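Local coordinates for protein membrane-bound lytic murein transglycosylase A (Burkholderia pseudomallei, PDB 6QK4) that probably acts as a lytic transglycosylase, cleaving the beta-1,4 linkage between N-acetylmuramic acid and N-acetylglucosamine in peptidoglycan with formation of a 1,6-anhydro bond, at residues A[46-51]-A[81-86]; A[50-55]-A[67-72]; A[271-276]-A[284-289]. All blocks are in the same frame, centred on the assembly; numbering follows the deposited sequence.

In the fold
Interactions 1 and 2 both start from helix 44-55, their centres about 7 Å apart. Interaction 2 runs to the end of helix 62-68 and is nested within the longer loop of chain that interaction 1 closes at helix 76-86. They touch directly, Leu48 CD2 lying 3.5 Å from Ala68 CB, so three successive helices form one packed group. Interaction 3 comes later in the chain, within the 3D domain, its centre about 13 Å from that of interaction 1 and about 17 Å from that of interaction 2. Ala47 packs on Arg271 between interactions 1 and 3, which joins helix 44-55 to the residue just ahead of strand 272-274, at the start of the 3D domain.

Interaction 1: residues A[46-51]-A[81-86]; sequences IALRQN and TFFETY
Leu48 of helix 44-55 meets Phe82 and Phe83 of helix 76-86 in a small, buried helix-helix contact; the closest pair of CA atoms, Leu48 CA and Phe83 CA, are 10.3 Å apart, so long side chains span the gap. The apolar contacts all fall to one methyl. Leu48 CD2 lies 3.5 Å from Phe82 CE2 and 4.1 Å from Phe83 CZ, approaching both rings obliquely. Leu48 and Phe82 extend from opposite directions, each with CG anti to its own backbone N (chi1 173° and 164°), which sends both across the gap. Between the aromatics, Phe82 CD2 stands 3.8 Å above the centre of the Phe83 ring; Tyr86 CB lies over one face of Phe82, near the rim. Phe304 and Leu302 pack beside Leu48 and Phe83 respectively, so strand 298-307 backs the contact. Ala67 and Ala68 of helix 62-68 lie against Phe82. The contact itself is apolar; within helix 76-86, Thr81 O takes two donors from opposite faces of its plane, one of them Thr85 N. The other is the side-chain hydroxyl: Thr85 OG1 lies 2.7 Å from Thr81 O, 39° out of the carbonyl plane.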
# COMPACT_ATOMS: atom_id res chain seq x y z
N ILE A 46 -9.71 11.18 -9.98
CA ILE A 46 -8.91 10.17 -10.69
C ILE A 46 -9.35 8.78 -10.28
O ILE A 46 -9.61 7.90 -11.11
CB ILE A 46 -7.40 10.39 -10.44
CG1 ILE A 46 -6.93 11.67 -11.14
CG2 ILE A 46 -6.56 9.24 -10.94
CD1 ILE A 46 -5.55 12.20 -10.73
N ALA A 47 -9.45 8.56 -8.96
CA ALA A 47 -9.87 7.25 -8.47
C ALA A 47 -11.32 6.99 -8.80
O ALA A 47 -11.71 5.84 -9.05
CB ALA A 47 -9.64 7.14 -6.95
N LEU A 48 -12.14 8.05 -8.86
CA LEU A 48 -13.52 7.92 -9.31
C LEU A 48 -13.63 7.42 -10.76
O LEU A 48 -14.47 6.57 -11.06
CB LEU A 48 -14.25 9.27 -9.15
CG LEU A 48 -15.68 9.32 -9.75
CD1 LEU A 48 -16.58 8.47 -8.92
CD2 LEU A 48 -16.18 10.74 -9.63
N ARG A 49 -12.83 7.96 -11.68
CA ARG A 49 -12.90 7.45 -13.05
C ARG A 49 -12.44 6.00 -13.14
O ARG A 49 -13.02 5.21 -13.89
CB ARG A 49 -12.07 8.35 -13.96
CG ARG A 49 -12.73 9.72 -14.22
CD ARG A 49 -12.09 10.43 -15.42
NE ARG A 49 -10.65 10.58 -15.24
CZ ARG A 49 -10.09 11.57 -14.55
NH1 ARG A 49 -10.87 12.47 -14.00
NH2 ARG A 49 -8.76 11.67 -14.41
N GLN A 50 -11.42 5.61 -12.35
CA GLN A 50 -11.06 4.18 -12.36
C GLN A 50 -12.22 3.35 -11.84
O GLN A 50 -12.53 2.31 -12.40
CB GLN A 50 -9.80 3.91 -11.52
CG GLN A 50 -8.57 4.57 -12.08
CD GLN A 50 -8.12 3.91 -13.42
OE1 GLN A 50 -8.67 2.89 -13.87
NE2 GLN A 50 -7.11 4.48 -14.03
N ASN A 51 -12.88 3.80 -10.77
CA ASN A 51 -14.06 3.10 -10.27
C ASN A 51 -15.12 2.93 -11.37
O ASN A 51 -15.66 1.85 -11.57
CB ASN A 51 -14.63 3.90 -9.11
CG ASN A 51 -15.14 3.03 -8.00
OD1 ASN A 51 -14.38 2.23 -7.43
ND2 ASN A 51 -16.40 3.25 -7.60
N THR A 81 -19.39 19.27 -5.04
CA THR A 81 -20.83 19.35 -5.36
C THR A 81 -21.35 18.06 -5.97
O THR A 81 -22.44 17.56 -5.64
CB THR A 81 -21.04 20.54 -6.28
OG1 THR A 81 -20.70 21.68 -5.52
CG2 THR A 81 -22.49 20.59 -6.75
N PHE A 82 -20.54 17.45 -6.84
CA PHE A 82 -20.93 16.18 -7.41
C PHE A 82 -21.16 15.13 -6.33
O PHE A 82 -22.12 14.38 -6.40
CB PHE A 82 -19.83 15.72 -8.39
CG PHE A 82 -19.92 14.29 -8.76
CD1 PHE A 82 -20.75 13.91 -9.77
CD2 PHE A 82 -19.13 13.32 -8.13
CE1 PHE A 82 -20.88 12.61 -10.19
CE2 PHE A 82 -19.26 11.98 -8.53
CZ PHE A 82 -20.12 11.61 -9.58
N PHE A 83 -20.19 14.94 -5.42
CA PHE A 83 -20.36 13.86 -4.44
C PHE A 83 -21.59 14.14 -3.55
O PHE A 83 -22.34 13.22 -3.22
CB PHE A 83 -19.08 13.72 -3.60
CG PHE A 83 -17.97 13.08 -4.35
CD1 PHE A 83 -18.09 11.74 -4.71
CD2 PHE A 83 -16.81 13.76 -4.67
CE1 PHE A 83 -17.03 11.07 -5.40
CE2 PHE A 83 -15.75 13.10 -5.35
CZ PHE A 83 -15.88 11.78 -5.71
N GLU A 84 -21.82 15.42 -3.23
CA GLU A 84 -22.93 15.79 -2.33
C GLU A 84 -24.26 15.59 -3.03
O GLU A 84 -25.26 15.27 -2.38
CB GLU A 84 -22.76 17.24 -1.85
CG GLU A 84 -21.60 17.42 -0.83
CD GLU A 84 -21.49 18.83 -0.38
OE1 GLU A 84 -22.37 19.63 -0.83
OE2 GLU A 84 -20.58 19.19 0.36
N THR A 85 -24.28 15.70 -4.36
CA THR A 85 -25.47 15.63 -5.18
C THR A 85 -25.82 14.20 -5.59
O THR A 85 -27.00 13.85 -5.65
CB THR A 85 -25.27 16.49 -6.46
OG1 THR A 85 -25.13 17.87 -6.10
CG2 THR A 85 -26.41 16.34 -7.47
N TYR A 86 -24.81 13.37 -5.91
CA TYR A 86 -25.09 12.06 -6.47
C TYR A 86 -25.03 10.93 -5.46
O TYR A 86 -25.44 9.81 -5.81
CB TYR A 86 -24.13 11.77 -7.64
CG TYR A 86 -24.57 12.52 -8.88
CD1 TYR A 86 -24.16 13.84 -9.11
CD2 TYR A 86 -25.38 11.89 -9.83
CE1 TYR A 86 -24.60 14.54 -10.29
CE2 TYR A 86 -25.80 12.59 -10.97
CZ TYR A 86 -25.40 13.91 -11.18
OH TYR A 86 -25.79 14.61 -12.31

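Interaction 2: residues A[50-55]-A[67-72]; sequences QNCARL and AAMRLD
Cys52 faces Ala68 and Met69 without any ring or other flat group in the contact, so there is no face or edge to pack on: sulfur, methyl and methylene groups do all the touching. Beside it the Phe82 ring of helix 76-86 packs on Leu71. The Cys52 side chain points at the other segment, and its SG comes within 4.3 Å of Ala68 CB. Met69, exposed to solvent, swings its methyl end inward. Its chain is bent at both chi2 (-58°) and chi3 (136°), which folds CE back over the cysteine, 3.4 Å from Cys52 CB and 4.1 Å from Cys52 SG. The first of these is tighter than ordinary carbon-carbon contact. Ala68 opens a type I beta turn to Leu71, closed by a backbone hydrogen bond from Leu71 N to Ala68 O at 3.1 Å. Cys52 is also covalently tied to Cys65 of helix 62-68 by a disulfide, and Met69 lies against Arg49, about one turn before Cys52 on helix 44-55. The disulfide links helix 44-55 covalently to helix 62-68, two consecutive helices, and so limits how far they can separate; Ala68 CB and Met69 CE add apolar contacts around the Cys52 half of that bond.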
# COMPACT_ATOMS: atom_id res chain seq x y z
N GLN A 50 -11.42 5.61 -12.35
CA GLN A 50 -11.06 4.18 -12.36
C GLN A 50 -12.22 3.35 -11.84
O GLN A 50 -12.53 2.31 -12.40
CB GLN A 50 -9.80 3.91 -11.52
CG GLN A 50 -8.57 4.57 -12.08
CD GLN A 50 -8.12 3.91 -13.42
OE1 GLN A 50 -8.67 2.89 -13.87
NE2 GLN A 50 -7.11 4.48 -14.03
N ASN A 51 -12.88 3.80 -10.77
CA ASN A 51 -14.06 3.10 -10.27
C ASN A 51 -15.12 2.93 -11.37
O ASN A 51 -15.66 1.85 -11.57
CB ASN A 51 -14.63 3.90 -9.11
CG ASN A 51 -15.14 3.03 -8.00
OD1 ASN A 51 -14.38 2.23 -7.43
ND2 ASN A 51 -16.40 3.25 -7.60
N CYS A 52 -15.44 4.02 -12.08
CA CYS A 52 -16.46 3.98 -13.12
C CYS A 52 -16.09 3.09 -14.29
O CYS A 52 -16.98 2.66 -15.05
CB CYS A 52 -16.68 5.39 -13.60
SG CYS A 52 -17.77 6.32 -12.50
N ALA A 53 -14.79 2.84 -14.50
CA ALA A 53 -14.39 1.90 -15.54
C ALA A 53 -15.00 0.52 -15.29
O ALA A 53 -15.15 -0.26 -16.22
CB ALA A 53 -12.87 1.74 -15.66
N ARG A 54 -15.29 0.18 -14.03
CA ARG A 54 -15.95 -1.09 -13.72
C ARG A 54 -17.42 -0.96 -13.36
O ARG A 54 -18.13 -1.95 -13.41
CB ARG A 54 -15.23 -1.81 -12.58
CG ARG A 54 -13.84 -2.27 -12.98
CD ARG A 54 -13.97 -3.40 -14.02
NE ARG A 54 -12.69 -3.96 -14.44
CZ ARG A 54 -11.93 -3.44 -15.40
NH1 ARG A 54 -12.35 -2.36 -16.06
NH2 ARG A 54 -10.75 -3.98 -15.72
N LEU A 55 -17.90 0.22 -12.98
CA LEU A 55 -19.26 0.36 -12.48
C LEU A 55 -20.23 1.06 -13.40
O LEU A 55 -21.45 1.02 -13.13
CB LEU A 55 -19.28 1.12 -11.16
CG LEU A 55 -18.69 0.35 -9.98
CD1 LEU A 55 -18.70 1.30 -8.87
CD2 LEU A 55 -19.56 -0.82 -9.60
N ALA A 67 -22.12 11.68 -15.09
CA ALA A 67 -21.76 13.00 -14.59
C ALA A 67 -20.29 13.05 -14.23
O ALA A 67 -19.63 14.08 -14.43
CB ALA A 67 -22.62 13.36 -13.39
N ALA A 68 -19.76 11.94 -13.71
CA ALA A 68 -18.38 11.96 -13.24
C ALA A 68 -17.42 12.20 -14.41
O ALA A 68 -16.38 12.85 -14.23
CB ALA A 68 -18.05 10.65 -12.53
N MET A 69 -17.77 11.71 -15.59
CA MET A 69 -16.88 11.88 -16.74
C MET A 69 -16.82 13.34 -17.17
O MET A 69 -15.93 13.70 -17.95
CB MET A 69 -17.35 10.98 -17.89
CG MET A 69 -17.27 9.50 -17.59
SD MET A 69 -15.59 8.95 -17.16
CE MET A 69 -15.92 7.91 -15.78
N ARG A 70 -17.72 14.19 -16.69
CA ARG A 70 -17.64 15.62 -17.02
C ARG A 70 -16.74 16.42 -16.07
O ARG A 70 -16.54 17.62 -16.27
CB ARG A 70 -19.06 16.20 -17.10
CG ARG A 70 -20.04 15.21 -17.81
CD ARG A 70 -21.19 15.86 -18.59
NE ARG A 70 -21.74 17.02 -17.90
CZ ARG A 70 -22.79 16.98 -17.08
NH1 ARG A 70 -23.40 15.81 -16.85
NH2 ARG A 70 -23.23 18.08 -16.49
N LEU A 71 -16.21 15.81 -15.01
CA LEU A 71 -15.44 16.55 -14.01
C LEU A 71 -13.97 16.57 -14.37
O LEU A 71 -13.41 15.54 -14.74
CB LEU A 71 -15.56 15.86 -12.66
CG LEU A 71 -16.99 15.73 -12.14
CD1 LEU A 71 -16.97 14.94 -10.89
CD2 LEU A 71 -17.62 17.14 -11.91
N ASP A 72 -13.29 17.72 -14.19
CA ASP A 72 -11.84 17.68 -14.31
C ASP A 72 -11.23 17.48 -12.91
O ASP A 72 -11.91 17.58 -11.89
CB ASP A 72 -11.32 18.95 -15.00
CG ASP A 72 -11.58 20.20 -14.19
OD1 ASP A 72 -11.03 20.32 -13.09
OD2 ASP A 72 -12.35 21.10 -14.67

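Interaction 3: residues A[271-276]-A[284-289]; sequences RSIAVD and TPVFLQ
Ile273 and Val286 point at each other from two strands that are not paired, and their side chains cross at about a right angle. The delta methyl of Ile273 does the touching here: CD1 lies 4.0 Å from Val286 CG2 and 4.1 Å from Val286 CB. The second branch of the isoleucine is turned to a different partner, Ile273 CG2 lying 4.3 Å from Leu288 CD2, so the one residue spans two inward-facing side chains two places apart on strand 285-291. The torsions explain this division. Ile273 CG1 stands between the backbone N and the carbonyl carbon (chi1 53°), and chi2 of 169° extends CD1 toward the valine. Val286 holds CG1 anti to its backbone N (chi1 -178°), which leaves CG2 to meet the isoleucine. The contact is ordinary van der Waals packing and entirely buried; Ile273 CA and Val286 CA are 8.7 Å apart. Strand 298-307 pairs with both, with 272-274 in parallel and with 285-291 in antiparallel fashion, so the two are not neighbours. Their side chains meet in a buried apolar interior, where Val303 and Tyr320 pack against Ile273 while Met341 and Leu343 pack against Val286. Such a core, within the 3D domain, is consistent with the double-psi beta barrel of this family.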
# COMPACT_ATOMS: atom_id res chain seq x y z
N ARG A 271 -6.02 7.38 -2.43
CA ARG A 271 -7.42 7.44 -2.78
C ARG A 271 -8.01 6.06 -2.96
O ARG A 271 -9.16 5.96 -3.41
CB ARG A 271 -7.68 8.23 -4.08
CG ARG A 271 -7.35 9.76 -3.98
CD ARG A 271 -8.40 10.43 -3.08
NE ARG A 271 -7.98 11.81 -2.85
CZ ARG A 271 -8.60 12.62 -1.98
NH1 ARG A 271 -9.66 12.14 -1.34
NH2 ARG A 271 -8.10 13.89 -1.73
N SER A 272 -7.23 4.99 -2.71
CA SER A 272 -7.70 3.62 -2.82
C SER A 272 -7.46 2.93 -1.52
O SER A 272 -6.41 3.14 -0.89
CB SER A 272 -6.93 2.83 -3.91
OG SER A 272 -7.19 3.31 -5.21
N ILE A 273 -8.41 2.12 -1.06
CA ILE A 273 -8.20 1.28 0.11
C ILE A 273 -8.49 -0.19 -0.25
O ILE A 273 -9.30 -0.50 -1.13
CB ILE A 273 -9.05 1.68 1.31
CG1 ILE A 273 -10.56 1.77 0.94
CG2 ILE A 273 -8.43 2.97 2.00
CD1 ILE A 273 -11.44 1.91 2.23
N ALA A 274 -7.76 -1.08 0.43
CA ALA A 274 -8.15 -2.48 0.49
C ALA A 274 -9.09 -2.70 1.67
O ALA A 274 -8.91 -2.12 2.76
CB ALA A 274 -6.89 -3.35 0.64
N VAL A 275 -10.15 -3.51 1.43
CA VAL A 275 -11.21 -3.78 2.40
C VAL A 275 -11.47 -5.28 2.51
O VAL A 275 -11.01 -6.09 1.71
CB VAL A 275 -12.53 -3.06 2.05
CG1 VAL A 275 -12.31 -1.60 2.09
CG2 VAL A 275 -13.01 -3.53 0.63
N ASP A 276 -12.30 -5.63 3.50
CA ASP A 276 -12.88 -6.98 3.54
C ASP A 276 -14.14 -6.91 2.68
O ASP A 276 -15.10 -6.21 3.03
CB ASP A 276 -13.19 -7.38 5.00
CG ASP A 276 -13.94 -8.71 5.12
OD1 ASP A 276 -14.46 -9.18 4.07
OD2 ASP A 276 -13.99 -9.27 6.25
N THR A 284 -17.16 0.51 -3.59
CA THR A 284 -17.83 1.43 -2.64
C THR A 284 -16.90 2.60 -2.38
O THR A 284 -15.75 2.39 -1.97
CB THR A 284 -18.14 0.74 -1.30
OG1 THR A 284 -18.87 -0.49 -1.54
CG2 THR A 284 -18.94 1.67 -0.38
N PRO A 285 -17.34 3.84 -2.57
CA PRO A 285 -16.57 4.98 -2.04
C PRO A 285 -16.76 5.06 -0.54
O PRO A 285 -17.84 4.76 -0.02
CB PRO A 285 -17.19 6.21 -2.73
CG PRO A 285 -18.19 5.60 -3.79
CD PRO A 285 -18.62 4.27 -3.19
N VAL A 286 -15.71 5.46 0.19
CA VAL A 286 -15.69 5.43 1.65
C VAL A 286 -15.08 6.76 2.09
O VAL A 286 -14.00 7.13 1.63
CB VAL A 286 -14.81 4.30 2.22
CG1 VAL A 286 -14.86 4.30 3.79
CG2 VAL A 286 -15.29 2.93 1.70
N PHE A 287 -15.76 7.47 3.02
CA PHE A 287 -15.10 8.61 3.62
C PHE A 287 -14.41 8.11 4.88
O PHE A 287 -15.07 7.51 5.74
CB PHE A 287 -16.05 9.79 3.93
CG PHE A 287 -15.24 11.04 4.23
CD1 PHE A 287 -14.65 11.73 3.19
CD2 PHE A 287 -14.95 11.40 5.54
CE1 PHE A 287 -13.86 12.80 3.41
CE2 PHE A 287 -14.09 12.52 5.79
CZ PHE A 287 -13.52 13.19 4.71
N LEU A 288 -13.08 8.26 4.93
CA LEU A 288 -12.24 7.71 5.97
C LEU A 288 -11.76 8.84 6.88
O LEU A 288 -11.15 9.79 6.40
CB LEU A 288 -11.05 6.96 5.31
CG LEU A 288 -10.15 6.16 6.25
CD1 LEU A 288 -10.92 5.10 7.03
CD2 LEU A 288 -9.00 5.50 5.42
N GLN A 289 -11.99 8.70 8.18
CA GLN A 289 -11.47 9.63 9.17
C GLN A 289 -10.48 8.86 10.03
O GLN A 289 -10.86 7.86 10.64
CB GLN A 289 -12.63 10.16 10.01
CG GLN A 289 -12.11 11.11 11.16
CD GLN A 289 -13.28 11.65 11.96
OE1 GLN A 289 -14.37 11.06 11.97
NE2 GLN A 289 -13.06 12.78 12.62